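Local coordinates for protein cytochrome c551 (Achromobacter xylosoxidans, PDB 2ZON) that binds a haem and, as a c-type cytochrome, probably carries single electrons between redox partner proteins, at residues E13-S18 / R76-Y81. Sequence-based numbering, arbitrary orientation.
Sequences EKLYRS and RAAVAY
One face of the Tyr81 ring is covered by the aliphatic part of Glu13: CB lies 4.0 Å from the Tyr81 ring centroid and 19° off its normal, which meets the geometry of a CH-pi contact. The extended glutamate chain, with CG anti to the backbone N, runs on across the ring, CG reaching Tyr81 CE1 at 3.6 Å, and its carboxylate lies almost parallel to the ring. Tyr81 CE2 in turn sits over a face of the Tyr16 ring, 3.7 Å from Tyr16 CG; the planes meet obliquely, at 52°, and Arg17 CD lies in plane at the Tyr16 edge. The carboxylate carbon of Glu13 covers one face of the Arg17 guanidinium, where a salt bridge joins Arg17 NH1 to Glu13 OE1 at 2.7 Å. A water in plane at the edges of both guanidinium and Tyr81 ring hydrogen-bonds Tyr81 OH (2.7 Å) and accepts from Arg17 NE (2.8 Å), bridging the segments. Deeper in, Leu15 CD1 meets Ala78 CB at 3.8 Å, and both residues line the haem pocket. The axes cross at -83° and approach to 8.1 Å, evidence of the near-perpendicular packing of N- and C-terminal helices characteristic of the cytochrome c fold. Helix 48-57 packs against Val79 of helix 72-85, while Tyr16 also touches Met82 of that helix and Leu34 in a loop.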
ATOM      1  N   GLU D  13      -9.494 -14.573  34.317  1.00 17.29           N
ATOM      2  CA  GLU D  13      -9.303 -14.661  32.870  1.00 17.77           C
ATOM      3  C   GLU D  13      -9.599 -13.324  32.167  1.00 16.79           C
ATOM      4  O   GLU D  13      -8.845 -12.902  31.303  1.00 16.96           O
ATOM      5  CB  GLU D  13     -10.169 -15.771  32.273  1.00 18.34           C
ATOM      6  CG  GLU D  13      -9.934 -15.977  30.773  1.00 18.56           C
ATOM      7  CD  GLU D  13     -10.756 -17.102  30.175  1.00 21.30           C
ATOM      8  OE1 GLU D  13     -10.711 -17.235  28.928  1.00 25.19           O
ATOM      9  OE2 GLU D  13     -11.444 -17.854  30.925  1.00 23.05           O
ATOM     10  N   LYS D  14     -10.688 -12.662  32.554  1.00 15.98           N
ATOM     11  CA  LYS D  14     -11.060 -11.366  31.963  1.00 16.17           C
ATOM     12  C   LYS D  14      -9.935 -10.349  32.140  1.00 15.97           C
ATOM     13  O   LYS D  14      -9.580  -9.637  31.197  1.00 16.25           O
ATOM     14  CB  LYS D  14     -12.341 -10.831  32.615  1.00 16.15           C
ATOM     15  CG  LYS D  14     -12.811  -9.504  32.068  1.00 17.99           C
ATOM     16  CD  LYS D  14     -14.089  -9.102  32.777  1.00 22.26           C
ATOM     17  CE  LYS D  14     -14.667  -7.810  32.218  1.00 26.85           C
ATOM     18  NZ  LYS D  14     -13.982  -6.629  32.791  1.00 29.29           N
ATOM     19  N   LEU D  15      -9.391 -10.267  33.352  1.00 16.38           N
ATOM     20  CA  LEU D  15      -8.270  -9.365  33.603  1.00 16.97           C
ATOM     21  C   LEU D  15      -7.067  -9.785  32.760  1.00 17.19           C
ATOM     22  O   LEU D  15      -6.413  -8.950  32.099  1.00 17.19           O
ATOM     23  CB  LEU D  15      -7.895  -9.380  35.082  1.00 17.45           C
ATOM     24  CG  LEU D  15      -7.309  -8.134  35.761  1.00 20.72           C
ATOM     25  CD1 LEU D  15      -6.211  -8.507  36.770  1.00 19.72           C
ATOM     26  CD2 LEU D  15      -6.879  -6.969  34.844  1.00 19.07           C
ATOM     27  N   TYR D  16      -6.795 -11.089  32.755  1.00 17.41           N
ATOM     28  CA  TYR D  16      -5.667 -11.614  31.997  1.00 17.68           C
ATOM     29  C   TYR D  16      -5.804 -11.186  30.531  1.00 18.04           C
ATOM     30  O   TYR D  16      -4.859 -10.647  29.952  1.00 18.26           O
ATOM     31  CB  TYR D  16      -5.554 -13.147  32.107  1.00 18.25           C
ATOM     32  CG  TYR D  16      -4.391 -13.637  31.264  1.00 17.59           C
ATOM     33  CD1 TYR D  16      -3.096 -13.714  31.789  1.00 18.61           C
ATOM     34  CD2 TYR D  16      -4.576 -13.952  29.915  1.00 19.77           C
ATOM     35  CE1 TYR D  16      -2.006 -14.120  30.979  1.00 18.24           C
ATOM     36  CE2 TYR D  16      -3.509 -14.352  29.114  1.00 20.20           C
ATOM     37  CZ  TYR D  16      -2.238 -14.440  29.646  1.00 20.31           C
ATOM     38  OH  TYR D  16      -1.203 -14.831  28.817  1.00 21.26           O
ATOM     39  N   ARG D  17      -6.989 -11.405  29.946  1.00 17.53           N
ATOM     40  CA  ARG D  17      -7.216 -11.109  28.530  1.00 18.52           C
ATOM     41  C   ARG D  17      -7.143  -9.613  28.199  1.00 18.34           C
ATOM     42  O   ARG D  17      -6.877  -9.240  27.059  1.00 19.07           O
ATOM     43  CB  ARG D  17      -8.577 -11.647  28.091  1.00 19.28           C
ATOM     44  CG  ARG D  17      -8.525 -12.942  27.337  1.00 24.20           C
ATOM     45  CD  ARG D  17      -7.931 -14.054  28.164  1.00 30.64           C
ATOM     46  NE  ARG D  17      -7.922 -15.342  27.457  1.00 36.17           N
ATOM     47  CZ  ARG D  17      -9.008 -15.940  26.970  1.00 36.30           C
ATOM     48  NH1 ARG D  17     -10.199 -15.368  27.091  1.00 38.20           N
ATOM     49  NH2 ARG D  17      -8.907 -17.114  26.367  1.00 37.16           N
ATOM     50  N   SER D  18      -7.397  -8.767  29.190  1.00 17.86           N
ATOM     51  CA  SER D  18      -7.424  -7.331  28.952  1.00 17.54           C
ATOM     52  C   SER D  18      -6.031  -6.721  29.035  1.00 17.54           C
ATOM     53  O   SER D  18      -5.758  -5.722  28.369  1.00 18.31           O
ATOM     54  CB  SER D  18      -8.311  -6.655  29.986  1.00 18.78           C
ATOM     55  OG  SER D  18      -7.612  -6.553  31.216  1.00 19.62           O
ATOM     56  N   ARG D  76      -5.616 -11.691  42.363  1.00 17.69           N
ATOM     57  CA  ARG D  76      -5.503 -13.075  42.843  1.00 18.39           C
ATOM     58  C   ARG D  76      -6.130 -14.053  41.852  1.00 17.85           C
ATOM     59  O   ARG D  76      -5.564 -15.127  41.569  1.00 18.15           O
ATOM     60  CB  ARG D  76      -6.161 -13.222  44.212  1.00 19.02           C
ATOM     61  CG  ARG D  76      -6.154 -14.651  44.733  1.00 22.35           C
ATOM     62  CD  ARG D  76      -6.795 -14.752  46.092  1.00 26.46           C
ATOM     63  NE  ARG D  76      -5.975 -14.059  47.074  1.00 30.87           N
ATOM     64  CZ  ARG D  76      -6.245 -12.862  47.577  1.00 33.28           C
ATOM     65  NH1 ARG D  76      -5.410 -12.320  48.452  1.00 34.88           N
ATOM     66  NH2 ARG D  76      -7.347 -12.206  47.212  1.00 35.63           N
ATOM     67  N   ALA D  77      -7.303 -13.674  41.338  1.00 16.96           N
ATOM     68  CA  ALA D  77      -8.035 -14.483  40.371  1.00 17.04           C
ATOM     69  C   ALA D  77      -7.268 -14.646  39.053  1.00 16.54           C
ATOM     70  O   ALA D  77      -7.310 -15.717  38.435  1.00 15.94           O
ATOM     71  CB  ALA D  77      -9.429 -13.892  40.123  1.00 16.97           C
ATOM     72  N   ALA D  78      -6.566 -13.593  38.630  1.00 15.67           N
ATOM     73  CA  ALA D  78      -5.781 -13.663  37.403  1.00 15.88           C
ATOM     74  C   ALA D  78      -4.552 -14.548  37.609  1.00 16.20           C
ATOM     75  O   ALA D  78      -4.210 -15.339  36.729  1.00 16.32           O
ATOM     76  CB  ALA D  78      -5.380 -12.253  36.917  1.00 15.11           C
ATOM     77  N   VAL D  79      -3.912 -14.423  38.775  1.00 16.50           N
ATOM     78  CA  VAL D  79      -2.805 -15.306  39.128  1.00 17.07           C
ATOM     79  C   VAL D  79      -3.309 -16.758  39.107  1.00 17.73           C
ATOM     80  O   VAL D  79      -2.656 -17.620  38.522  1.00 18.46           O
ATOM     81  CB  VAL D  79      -2.107 -14.922  40.465  1.00 17.11           C
ATOM     82  CG1 VAL D  79      -1.127 -16.019  40.905  1.00 17.50           C
ATOM     83  CG2 VAL D  79      -1.361 -13.573  40.317  1.00 16.56           C
ATOM     84  N   ALA D  80      -4.485 -17.001  39.683  1.00 17.47           N
ATOM     85  CA  ALA D  80      -5.076 -18.336  39.721  1.00 18.19           C
ATOM     86  C   ALA D  80      -5.313 -18.910  38.321  1.00 17.82           C
ATOM     87  O   ALA D  80      -5.053 -20.086  38.083  1.00 18.64           O
ATOM     88  CB  ALA D  80      -6.372 -18.331  40.550  1.00 18.34           C
ATOM     89  N   TYR D  81      -5.799 -18.079  37.403  1.00 17.82           N
ATOM     90  CA  TYR D  81      -6.016 -18.488  36.017  1.00 18.30           C
ATOM     91  C   TYR D  81      -4.681 -18.887  35.368  1.00 18.65           C
ATOM     92  O   TYR D  81      -4.589 -19.880  34.625  1.00 18.33           O
ATOM     93  CB  TYR D  81      -6.666 -17.339  35.234  1.00 18.59           C
ATOM     94  CG  TYR D  81      -6.679 -17.541  33.733  1.00 19.90           C
ATOM     95  CD1 TYR D  81      -7.576 -18.428  33.126  1.00 21.18           C
ATOM     96  CD2 TYR D  81      -5.805 -16.825  32.912  1.00 20.87           C
ATOM     97  CE1 TYR D  81      -7.596 -18.596  31.731  1.00 20.89           C
ATOM     98  CE2 TYR D  81      -5.815 -16.992  31.541  1.00 21.02           C
ATOM     99  CZ  TYR D  81      -6.702 -17.876  30.954  1.00 21.25           C
ATOM    100  OH  TYR D  81      -6.686 -18.013  29.579  1.00 22.97           O
TER
HETATM  101  O   HOH W   1      -5.658 -16.929  27.285  1.00 43.13           O